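Local coordinates for protein N-(5'-phosphoribosyl)anthranilate isomerase (Pyrococcus furiosus, PDB 4AAJ) that catalyses the isomerisation of N-(5-phospho-beta-D-ribosyl)anthranilate to 1-(2-carboxyphenylamino)-1-deoxy-D-ribulose 5-phosphate, the third step from chorismate to tryptophan, at residues S52-P57 / G204-G209; E63-S68 / E89-Q94; E83-I88 / K112-F117. All blocks are in the same frame, centred on the assembly; numbering follows the deposited sequence.

Contact 1 (S52-P57 / G204-G209); sequences SKRRIP and GVEKYG. With SO4 (sulfate ion), chain C.
R54 turns one face of its guanidinium to the carboxylate of E206. OE2 of E206 stands over the middle of that face, 3.2 Å from CZ of R54. The guanidinium and carboxylate planes are 43° apart. No N-H of R54 points at this oxygen, so the salt bridge, 3.4 Å from R54 NH1 to E206 OE2, rests on charge alone. E206 OE2 has a second cationic partner in K211, which forms a salt bridge with it. The N-H hydrogen bond across the contact is made at the edge of the guanidinium. R54 NH1 gives a nearly straight bond of 2.7 Å to G209 O, which lies in the guanidinium plane. Seen from the acceptor, NH1 is 49° above the carbonyl plane, off the lone-pair directions. Bends at chi2 and chi3 place the guanidinium of R54 beside E206, which approaches from the opposite direction as an extended chain. G209 has positive phi, a conformation that favours glycine, where its carbonyl takes the NH1 bond.

The fold is an eight-stranded TIM barrel. The segment 52-57 belongs to the loop after strand 43-47. The segment 204-209 follows strand 198-201. Loops that follow the strands form the active-site end of such barrels. R54 NE also bonds to G27 O, in the loop after strand 22-25.

S52 to R55 is a type I beta turn. S52 OG takes a 3.0 Å bond from R54 N, an ST turn. The same hydroxyl gives a bond to sulfate O1. K53 N points straight at sulfate O4 from 2.7 Å. CG of R54 borders the sulfate, 3.5 Å from its O2. The sulfate probably comes from the crystallisation liquor.

Contact 2 (E63-S68 / E89-Q94); sequences EIIENS and ERTGAQ
The flat groups under I65 are two backbone peptides, those joining T91 to G92 and G92 to A93. CD1 of I65 sits over one face of the first, just beyond its oxygen end, 3.6 Å from T91 O. CG2 of I65 stands almost straight above the oxygen of the second, 3.8 Å from G92 O. The two branches of one isoleucine thus cover two successive carbonyl groups. In I65, CG1 lies beside the backbone N (chi1 -67°) and carries CD1 to T91, while CG2 is anti to that N and reaches G92 O, with T91 O almost as near.

CD1 also reaches the threonine side chain, with T91 CB 3.7 Å away. A93 CB closes on the same methyl from another direction, at 3.9 Å. Methyl carbons of I65 thus pack on carbon and on carbonyl oxygen.

The segments hold the last turns of helices 58-67 and 81-91 and the residues that follow them. These helices are neighbours on the outside of the TIM barrel. Strand 72-76 runs between them in sequence and lies beneath: I65 touches V72, and T91 and A93 touch L74. R62 adds a polar tie by bonding to R90 O.

After T91 the chain leaves the helix at G92, whose positive phi (74°) suits glycine. The T91 hydroxyl is turned back to its own helix and gives a hydrogen bond to A87 O. It also receives a weak bond from A93 N, 3.3 Å from T91 OG1, across the exit from the helix.

Contact 3 (E83-I88 / K112-F117); sequences EWAMAI and KEFGVF
With chi1 of -65°, F114 holds its ring on the backbone N side and out toward helix 81-91. I88 has a similar first torsion, -67°, which sets CG2 anti to the backbone N. That methyl is the branch that meets both F114 and V116. V116 CG1 faces I88.

The far end of the F114 ring rests on A85. CE2 of F114 is 3.6 Å from A85 CB, and CZ of F114 is 3.7 Å from the same methyl. The small alanine lets the ring come close to the helix backbone: A85 CA is 3.8 Å from F114 CE2. The base of the ring meets I88 instead, where CG2 of I88 lies 4.1 Å from F114 CD1. Both residues approach the ring obliquely. CG of E113 covers one face of the ring toward its rim, within the same segment. I88 and V116 meet tip to tip. I88 CG2 is 4.0 Å from V116 CG1, and I88 CD1 is 4.1 Å from that same valine methyl.

The two contacting residues of the second segment are separated by G115, where the chain turns out of helix 104-114 with positive phi. F114 therefore reaches I88 from the last turn of the helix, and V116 from the lead into the next strand.

On the outside of the TIM barrel, helix 81-91 packs here on the end of helix 104-114 and on the residues that lead from it into strand 117-123. E113 touches F81 on the first of these helices. Strand 95-98 links them in sequence and lies below, with I96 against I88. W84 reaches strands 72-76 and 95-98, while F117 starts strand 117-123 and makes backbone bonds to Q94 and I96.

Overall arrangement
Along the chain, 52-57 follows strand 43-47, and its partner comes only at 204-209, after strand 198-201. Contact 1 thus closes a long loop spanning most of the barrel, and contacts 2 and 3 both fall within that span. Contact 2 joins helix 58-67 to the end of helix 81-91 and the turn after it. Contact 3 starts on helix 81-91 before contact 2 has closed and ends at 112-117, so the two cross. Their centres are about 12 Å apart. They touch through a probable hydrogen bond from F117 N to Q94 O, and through A93 O with I88 CG2 and V116 CG1. I56 of contact 1 packs on I64 of contact 2. Contact 3 does not touch contact 1.

Contact 1 (S52-P57 / G204-G209)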
loop_
_atom_site.group_PDB
_atom_site.type_symbol
_atom_site.label_atom_id
_atom_site.label_comp_id
_atom_site.label_asym_id
_atom_site.label_seq_id
_atom_site.Cartn_x
_atom_site.Cartn_y
_atom_site.Cartn_z
ATOM N N SER A 52 -4.913 10.678 -9.723
ATOM C CA SER A 52 -3.702 9.905 -9.880
ATOM C C SER A 52 -3.571 9.491 -11.333
ATOM O O SER A 52 -4.568 9.155 -11.976
ATOM C CB SER A 52 -3.789 8.649 -9.007
ATOM O OG SER A 52 -2.782 7.714 -9.352
ATOM N N LYS A 53 -2.340 9.508 -11.826
ATOM C CA LYS A 53 -1.997 9.024 -13.162
ATOM C C LYS A 53 -2.228 7.523 -13.299
ATOM O O LYS A 53 -2.281 7.001 -14.416
ATOM C CB LYS A 53 -0.521 9.307 -13.457
ATOM C CG LYS A 53 -0.211 10.767 -13.756
ATOM C CD LYS A 53 1.287 11.021 -13.703
ATOM C CE LYS A 53 1.606 12.469 -14.037
ATOM N NZ LYS A 53 3.038 12.776 -13.775
ATOM N N ARG A 54 -2.329 6.836 -12.159
ATOM C CA ARG A 54 -2.558 5.390 -12.148
ATOM C C ARG A 54 -4.024 5.003 -12.101
ATOM O O ARG A 54 -4.333 3.808 -12.123
ATOM C CB ARG A 54 -1.830 4.724 -10.970
ATOM C CG ARG A 54 -0.322 4.937 -10.901
ATOM C CD ARG A 54 0.385 4.711 -12.224
ATOM N NE ARG A 54 0.373 3.307 -12.633
ATOM C CZ ARG A 54 0.903 2.852 -13.765
ATOM N NH1 ARG A 54 1.491 3.693 -14.609
ATOM N NH2 ARG A 54 0.847 1.556 -14.050
ATOM N N ARG A 55 -4.929 5.984 -12.020
ATOM C CA ARG A 55 -6.368 5.710 -11.918
ATOM C C ARG A 55 -6.869 4.871 -13.090
ATOM O O ARG A 55 -6.428 5.057 -14.237
ATOM C CB ARG A 55 -7.212 6.984 -11.830
ATOM C CG ARG A 55 -7.262 7.787 -13.127
ATOM C CD ARG A 55 -8.080 9.058 -12.966
ATOM N NE ARG A 55 -9.435 8.791 -12.493
ATOM C CZ ARG A 55 -10.107 9.601 -11.678
ATOM N NH1 ARG A 55 -9.534 10.724 -11.248
ATOM N NH2 ARG A 55 -11.338 9.292 -11.295
ATOM N N ILE A 56 -7.746 3.934 -12.766
ATOM C CA ILE A 56 -8.443 3.104 -13.766
ATOM C C ILE A 56 -9.959 3.083 -13.533
ATOM O O ILE A 56 -10.446 3.317 -12.414
ATOM C CB ILE A 56 -7.855 1.670 -13.843
ATOM C CG1 ILE A 56 -8.147 0.882 -12.544
ATOM C CG2 ILE A 56 -6.367 1.698 -14.170
ATOM C CD1 ILE A 56 -7.702 -0.570 -12.598
ATOM N N PRO A 57 -10.750 2.824 -14.603
ATOM C CA PRO A 57 -12.185 2.698 -14.479
ATOM C C PRO A 57 -12.556 1.453 -13.657
ATOM O O PRO A 57 -11.732 0.535 -13.548
ATOM C CB PRO A 57 -12.665 2.526 -15.938
ATOM C CG PRO A 57 -11.515 2.900 -16.800
ATOM C CD PRO A 57 -10.273 2.695 -15.995
ATOM N N GLY A 204 9.111 3.072 -8.808
ATOM C CA GLY A 204 10.451 2.493 -8.731
ATOM C C GLY A 204 10.689 1.265 -9.591
ATOM O O GLY A 204 11.837 0.947 -9.916
ATOM N N VAL A 205 9.611 0.572 -9.955
ATOM C CA VAL A 205 9.701 -0.614 -10.815
ATOM C C VAL A 205 9.069 -0.394 -12.203
ATOM O O VAL A 205 8.716 -1.353 -12.899
ATOM C CB VAL A 205 9.140 -1.881 -10.119
ATOM C CG1 VAL A 205 10.029 -2.276 -8.949
ATOM C CG2 VAL A 205 7.699 -1.683 -9.663
ATOM N N GLU A 206 8.945 0.873 -12.597
ATOM C CA GLU A 206 8.285 1.260 -13.845
ATOM C C GLU A 206 9.261 1.783 -14.895
ATOM O O GLU A 206 10.346 2.265 -14.562
ATOM C CB GLU A 206 7.252 2.356 -13.587
ATOM C CG GLU A 206 5.901 1.879 -13.090
ATOM C CD GLU A 206 4.912 3.018 -12.915
ATOM O OE1 GLU A 206 5.229 4.155 -13.325
ATOM O OE2 GLU A 206 3.811 2.785 -12.368
ATOM N N LYS A 207 8.844 1.682 -16.158
ATOM C CA LYS A 207 9.497 2.342 -17.293
ATOM C C LYS A 207 8.427 2.776 -18.284
ATOM O O LYS A 207 7.650 1.947 -18.769
ATOM C CB LYS A 207 10.513 1.426 -17.981
ATOM C CG LYS A 207 11.910 1.483 -17.376
ATOM C CD LYS A 207 12.992 1.095 -18.373
ATOM C CE LYS A 207 13.115 -0.414 -18.527
ATOM N NZ LYS A 207 14.369 -0.799 -19.234
ATOM N N TYR A 208 8.386 4.077 -18.565
ATOM C CA TYR A 208 7.376 4.687 -19.445
ATOM C C TYR A 208 5.936 4.494 -18.930
ATOM O O TYR A 208 4.991 4.343 -19.717
ATOM C CB TYR A 208 7.517 4.192 -20.895
ATOM C CG TYR A 208 8.925 4.258 -21.462
ATOM C CD1 TYR A 208 9.382 5.400 -22.125
ATOM C CD2 TYR A 208 9.796 3.170 -21.345
ATOM C CE1 TYR A 208 10.666 5.458 -22.648
ATOM C CE2 TYR A 208 11.080 3.218 -21.864
ATOM C CZ TYR A 208 11.510 4.362 -22.514
ATOM O OH TYR A 208 12.785 4.406 -23.027
ATOM N N GLY A 209 5.783 4.504 -17.605
ATOM C CA GLY A 209 4.477 4.349 -16.954
ATOM C C GLY A 209 3.893 2.946 -17.000
ATOM O O GLY A 209 2.676 2.769 -16.876
HETATM S S SO4 C . 0.422 9.504 -9.461
HETATM O O1 SO4 C . -0.316 9.246 -8.203
HETATM O O2 SO4 C . 0.574 8.230 -10.204
HETATM O O3 SO4 C . 1.763 10.050 -9.153
HETATM O O4 SO4 C . -0.335 10.482 -10.281
#

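Contact 2 (E63-S68 / E89-Q94)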
loop_
_atom_site.group_PDB
_atom_site.type_symbol
_atom_site.label_atom_id
_atom_site.label_comp_id
_atom_site.label_asym_id
_atom_site.label_seq_id
_atom_site.Cartn_x
_atom_site.Cartn_y
_atom_site.Cartn_z
ATOM N N GLU A 63 -11.850 -6.452 -13.627
ATOM C CA GLU A 63 -11.078 -7.439 -14.406
ATOM C C GLU A 63 -9.793 -7.879 -13.719
ATOM O O GLU A 63 -9.439 -9.061 -13.737
ATOM C CB GLU A 63 -10.699 -6.873 -15.761
ATOM C CG GLU A 63 -11.873 -6.668 -16.687
ATOM C CD GLU A 63 -11.488 -5.977 -17.978
ATOM O OE1 GLU A 63 -10.279 -5.874 -18.291
ATOM O OE2 GLU A 63 -12.412 -5.546 -18.690
ATOM N N ILE A 64 -9.081 -6.923 -13.133
ATOM C CA ILE A 64 -7.804 -7.234 -12.485
ATOM C C ILE A 64 -8.075 -8.065 -11.233
ATOM O O ILE A 64 -7.397 -9.088 -11.013
ATOM C CB ILE A 64 -6.990 -5.959 -12.187
ATOM C CG1 ILE A 64 -6.327 -5.456 -13.479
ATOM C CG2 ILE A 64 -5.890 -6.220 -11.167
ATOM C CD1 ILE A 64 -6.010 -3.973 -13.474
ATOM N N ILE A 65 -9.063 -7.644 -10.447
ATOM C CA ILE A 65 -9.450 -8.341 -9.204
ATOM C C ILE A 65 -9.910 -9.781 -9.478
ATOM O O ILE A 65 -9.465 -10.721 -8.809
ATOM C CB ILE A 65 -10.526 -7.551 -8.427
ATOM C CG1 ILE A 65 -9.910 -6.232 -7.906
ATOM C CG2 ILE A 65 -11.140 -8.391 -7.307
ATOM C CD1 ILE A 65 -10.917 -5.243 -7.346
ATOM N N GLU A 66 -10.797 -9.950 -10.456
ATOM C CA GLU A 66 -11.357 -11.273 -10.725
ATOM C C GLU A 66 -10.341 -12.273 -11.287
ATOM O O GLU A 66 -10.572 -13.491 -11.204
ATOM C CB GLU A 66 -12.575 -11.171 -11.648
ATOM C CG GLU A 66 -12.206 -10.913 -13.101
ATOM C CD GLU A 66 -13.397 -10.626 -13.990
ATOM O OE1 GLU A 66 -14.550 -10.845 -13.552
ATOM O OE2 GLU A 66 -13.156 -10.185 -15.144
ATOM N N ASN A 67 -9.250 -11.779 -11.871
ATOM C CA ASN A 67 -8.265 -12.643 -12.529
ATOM C C ASN A 67 -6.982 -12.874 -11.731
ATOM O O ASN A 67 -6.088 -13.612 -12.159
ATOM C CB ASN A 67 -7.923 -12.073 -13.902
ATOM C CG ASN A 67 -9.047 -12.267 -14.889
ATOM O OD1 ASN A 67 -9.670 -11.305 -15.361
ATOM N ND2 ASN A 67 -9.343 -13.521 -15.182
ATOM N N SER A 68 -6.883 -12.228 -10.573
ATOM C CA SER A 68 -5.631 -12.238 -9.844
ATOM C C SER A 68 -5.463 -13.432 -8.895
ATOM O O SER A 68 -6.387 -13.817 -8.190
ATOM C CB SER A 68 -5.477 -10.937 -9.058
ATOM O OG SER A 68 -4.221 -10.897 -8.411
ATOM N N GLU A 89 -18.535 -2.867 -3.901
ATOM C CA GLU A 89 -19.619 -3.607 -4.554
ATOM C C GLU A 89 -19.410 -3.702 -6.057
ATOM O O GLU A 89 -19.551 -4.775 -6.666
ATOM C CB GLU A 89 -20.965 -2.952 -4.253
ATOM C CG GLU A 89 -21.478 -3.228 -2.856
ATOM C CD GLU A 89 -22.759 -2.485 -2.527
ATOM O OE1 GLU A 89 -23.434 -1.979 -3.455
ATOM O OE2 GLU A 89 -23.097 -2.409 -1.329
ATOM N N ARG A 90 -19.042 -2.571 -6.652
ATOM C CA ARG A 90 -18.836 -2.492 -8.082
ATOM C C ARG A 90 -17.592 -3.252 -8.551
ATOM O O ARG A 90 -17.548 -3.681 -9.688
ATOM C CB ARG A 90 -18.821 -1.018 -8.557
ATOM C CG ARG A 90 -20.171 -0.323 -8.443
ATOM C CD ARG A 90 -20.050 1.200 -8.416
ATOM N NE ARG A 90 -21.314 1.867 -8.075
ATOM C CZ ARG A 90 -21.409 3.113 -7.612
ATOM N NH1 ARG A 90 -20.318 3.840 -7.410
ATOM N NH2 ARG A 90 -22.594 3.633 -7.327
ATOM N N THR A 91 -16.597 -3.463 -7.678
ATOM C CA THR A 91 -15.359 -4.130 -8.099
ATOM C C THR A 91 -15.132 -5.563 -7.592
ATOM O O THR A 91 -14.293 -6.273 -8.148
ATOM C CB THR A 91 -14.096 -3.356 -7.679
ATOM O OG1 THR A 91 -14.087 -3.223 -6.244
ATOM C CG2 THR A 91 -14.038 -1.972 -8.358
ATOM N N GLY A 92 -15.843 -5.949 -6.536
ATOM C CA GLY A 92 -15.629 -7.241 -5.868
ATOM C C GLY A 92 -14.353 -7.294 -5.027
ATOM O O GLY A 92 -13.870 -8.379 -4.674
ATOM N N ALA A 93 -13.817 -6.128 -4.672
ATOM C CA ALA A 93 -12.561 -6.059 -3.914
ATOM C C ALA A 93 -12.710 -6.729 -2.552
ATOM O O ALA A 93 -13.749 -6.596 -1.896
ATOM C CB ALA A 93 -12.135 -4.600 -3.714
ATOM N N GLN A 94 -11.656 -7.415 -2.124
ATOM C CA GLN A 94 -11.627 -8.002 -0.776
ATOM C C GLN A 94 -10.581 -7.332 0.112
ATOM O O GLN A 94 -10.502 -7.602 1.335
ATOM C CB GLN A 94 -11.362 -9.499 -0.866
ATOM C CG GLN A 94 -12.511 -10.270 -1.493
ATOM C CD GLN A 94 -12.182 -11.736 -1.650
ATOM O OE1 GLN A 94 -11.361 -12.106 -2.481
ATOM N NE2 GLN A 94 -12.817 -12.576 -0.847
#

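Contact 3 (E83-I88 / K112-F117)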
loop_
_atom_site.group_PDB
_atom_site.type_symbol
_atom_site.label_atom_id
_atom_site.label_comp_id
_atom_site.label_asym_id
_atom_site.label_seq_id
_atom_site.Cartn_x
_atom_site.Cartn_y
_atom_site.Cartn_z
ATOM N N GLU A 83 -19.176 6.033 -0.670
ATOM C CA GLU A 83 -18.448 5.865 -1.926
ATOM C C GLU A 83 -17.519 4.648 -1.867
ATOM O O GLU A 83 -17.369 3.974 -2.863
ATOM C CB GLU A 83 -17.711 7.127 -2.416
ATOM C CG GLU A 83 -16.785 7.791 -1.417
ATOM C CD GLU A 83 -16.175 9.091 -1.942
ATOM O OE1 GLU A 83 -16.254 9.354 -3.167
ATOM O OE2 GLU A 83 -15.611 9.852 -1.127
ATOM N N TRP A 84 -16.922 4.386 -0.710
ATOM C CA TRP A 84 -16.175 3.133 -0.491
ATOM C C TRP A 84 -17.025 1.904 -0.688
ATOM O O TRP A 84 -16.646 0.996 -1.434
ATOM C CB TRP A 84 -15.521 3.123 0.884
ATOM C CG TRP A 84 -14.146 3.720 0.852
ATOM C CD1 TRP A 84 -13.722 4.928 1.402
ATOM C CD2 TRP A 84 -12.966 3.151 0.206
ATOM N NE1 TRP A 84 -12.389 5.137 1.157
ATOM C CE2 TRP A 84 -11.872 4.099 0.438
ATOM C CE3 TRP A 84 -12.705 1.970 -0.503
ATOM C CZ2 TRP A 84 -10.585 3.867 -0.031
ATOM C CZ3 TRP A 84 -11.401 1.753 -0.966
ATOM C CH2 TRP A 84 -10.371 2.676 -0.741
ATOM N N ALA A 85 -18.188 1.880 -0.040
ATOM C CA ALA A 85 -19.130 0.757 -0.148
ATOM C C ALA A 85 -19.457 0.483 -1.607
ATOM O O ALA A 85 -19.352 -0.641 -2.084
ATOM C CB ALA A 85 -20.399 1.049 0.640
ATOM N N MET A 86 -19.824 1.533 -2.333
ATOM C CA MET A 86 -20.169 1.380 -3.731
ATOM C C MET A 86 -18.999 0.920 -4.590
ATOM O O MET A 86 -19.182 0.120 -5.491
ATOM C CB MET A 86 -20.815 2.662 -4.275
ATOM C CG MET A 86 -22.177 2.977 -3.652
ATOM S SD MET A 86 -23.260 1.552 -3.372
ATOM C CE MET A 86 -23.675 1.049 -5.045
ATOM N N ALA A 87 -17.788 1.408 -4.303
ATOM C CA ALA A 87 -16.619 0.970 -5.049
ATOM C C ALA A 87 -16.329 -0.519 -4.829
ATOM O O ALA A 87 -15.970 -1.230 -5.760
ATOM C CB ALA A 87 -15.393 1.808 -4.686
ATOM N N ILE A 88 -16.478 -0.958 -3.588
ATOM C CA ILE A 88 -16.247 -2.359 -3.222
ATOM C C ILE A 88 -17.259 -3.254 -3.953
ATOM O O ILE A 88 -16.864 -4.238 -4.593
ATOM C CB ILE A 88 -16.310 -2.549 -1.686
ATOM C CG1 ILE A 88 -15.139 -1.826 -1.010
ATOM C CG2 ILE A 88 -16.281 -4.032 -1.305
ATOM C CD1 ILE A 88 -15.313 -1.650 0.487
ATOM N N LYS A 112 -17.031 -4.749 8.801
ATOM C CA LYS A 112 -18.145 -5.583 9.261
ATOM C C LYS A 112 -19.081 -5.942 8.120
ATOM O O LYS A 112 -19.367 -7.120 7.899
ATOM C CB LYS A 112 -18.919 -4.909 10.401
ATOM C CG LYS A 112 -18.078 -4.542 11.617
ATOM C CD LYS A 112 -17.282 -5.725 12.157
ATOM C CE LYS A 112 -16.222 -5.277 13.156
ATOM N NZ LYS A 112 -16.795 -4.502 14.293
ATOM N N GLU A 113 -19.534 -4.927 7.387
ATOM C CA GLU A 113 -20.499 -5.120 6.306
ATOM C C GLU A 113 -19.934 -5.921 5.141
ATOM O O GLU A 113 -20.637 -6.741 4.553
ATOM C CB GLU A 113 -21.040 -3.766 5.824
ATOM C CG GLU A 113 -22.057 -3.847 4.694
ATOM C CD GLU A 113 -22.768 -2.531 4.424
ATOM O OE1 GLU A 113 -22.458 -1.521 5.091
ATOM O OE2 GLU A 113 -23.642 -2.505 3.534
ATOM N N PHE A 114 -18.666 -5.692 4.811
ATOM C CA PHE A 114 -18.084 -6.267 3.603
ATOM C C PHE A 114 -17.011 -7.331 3.846
ATOM O O PHE A 114 -16.643 -8.059 2.931
ATOM C CB PHE A 114 -17.545 -5.158 2.698
ATOM C CG PHE A 114 -18.615 -4.253 2.160
ATOM C CD1 PHE A 114 -19.485 -4.698 1.165
ATOM C CD2 PHE A 114 -18.772 -2.971 2.661
ATOM C CE1 PHE A 114 -20.481 -3.867 0.676
ATOM C CE2 PHE A 114 -19.756 -2.133 2.173
ATOM C CZ PHE A 114 -20.616 -2.584 1.180
ATOM N N GLY A 115 -16.504 -7.414 5.070
ATOM C CA GLY A 115 -15.431 -8.356 5.382
ATOM C C GLY A 115 -14.131 -8.068 4.648
ATOM O O GLY A 115 -13.307 -8.963 4.461
ATOM N N VAL A 116 -13.948 -6.821 4.214
ATOM C CA VAL A 116 -12.710 -6.420 3.551
ATOM C C VAL A 116 -11.550 -6.312 4.532
ATOM O O VAL A 116 -11.743 -5.958 5.701
ATOM C CB VAL A 116 -12.840 -5.089 2.769
ATOM C CG1 VAL A 116 -13.712 -5.270 1.532
ATOM C CG2 VAL A 116 -13.369 -3.959 3.651
ATOM N N PHE A 117 -10.362 -6.667 4.057
ATOM C CA PHE A 117 -9.111 -6.395 4.761
ATOM C C PHE A 117 -8.726 -4.945 4.475
ATOM O O PHE A 117 -8.666 -4.546 3.320
ATOM C CB PHE A 117 -8.038 -7.338 4.233
ATOM C CG PHE A 117 -6.687 -7.180 4.885
ATOM C CD1 PHE A 117 -5.847 -6.112 4.553
ATOM C CD2 PHE A 117 -6.231 -8.137 5.793
ATOM C CE1 PHE A 117 -4.595 -5.974 5.135
ATOM C CE2 PHE A 117 -4.969 -8.010 6.374
ATOM C CZ PHE A 117 -4.151 -6.935 6.046
#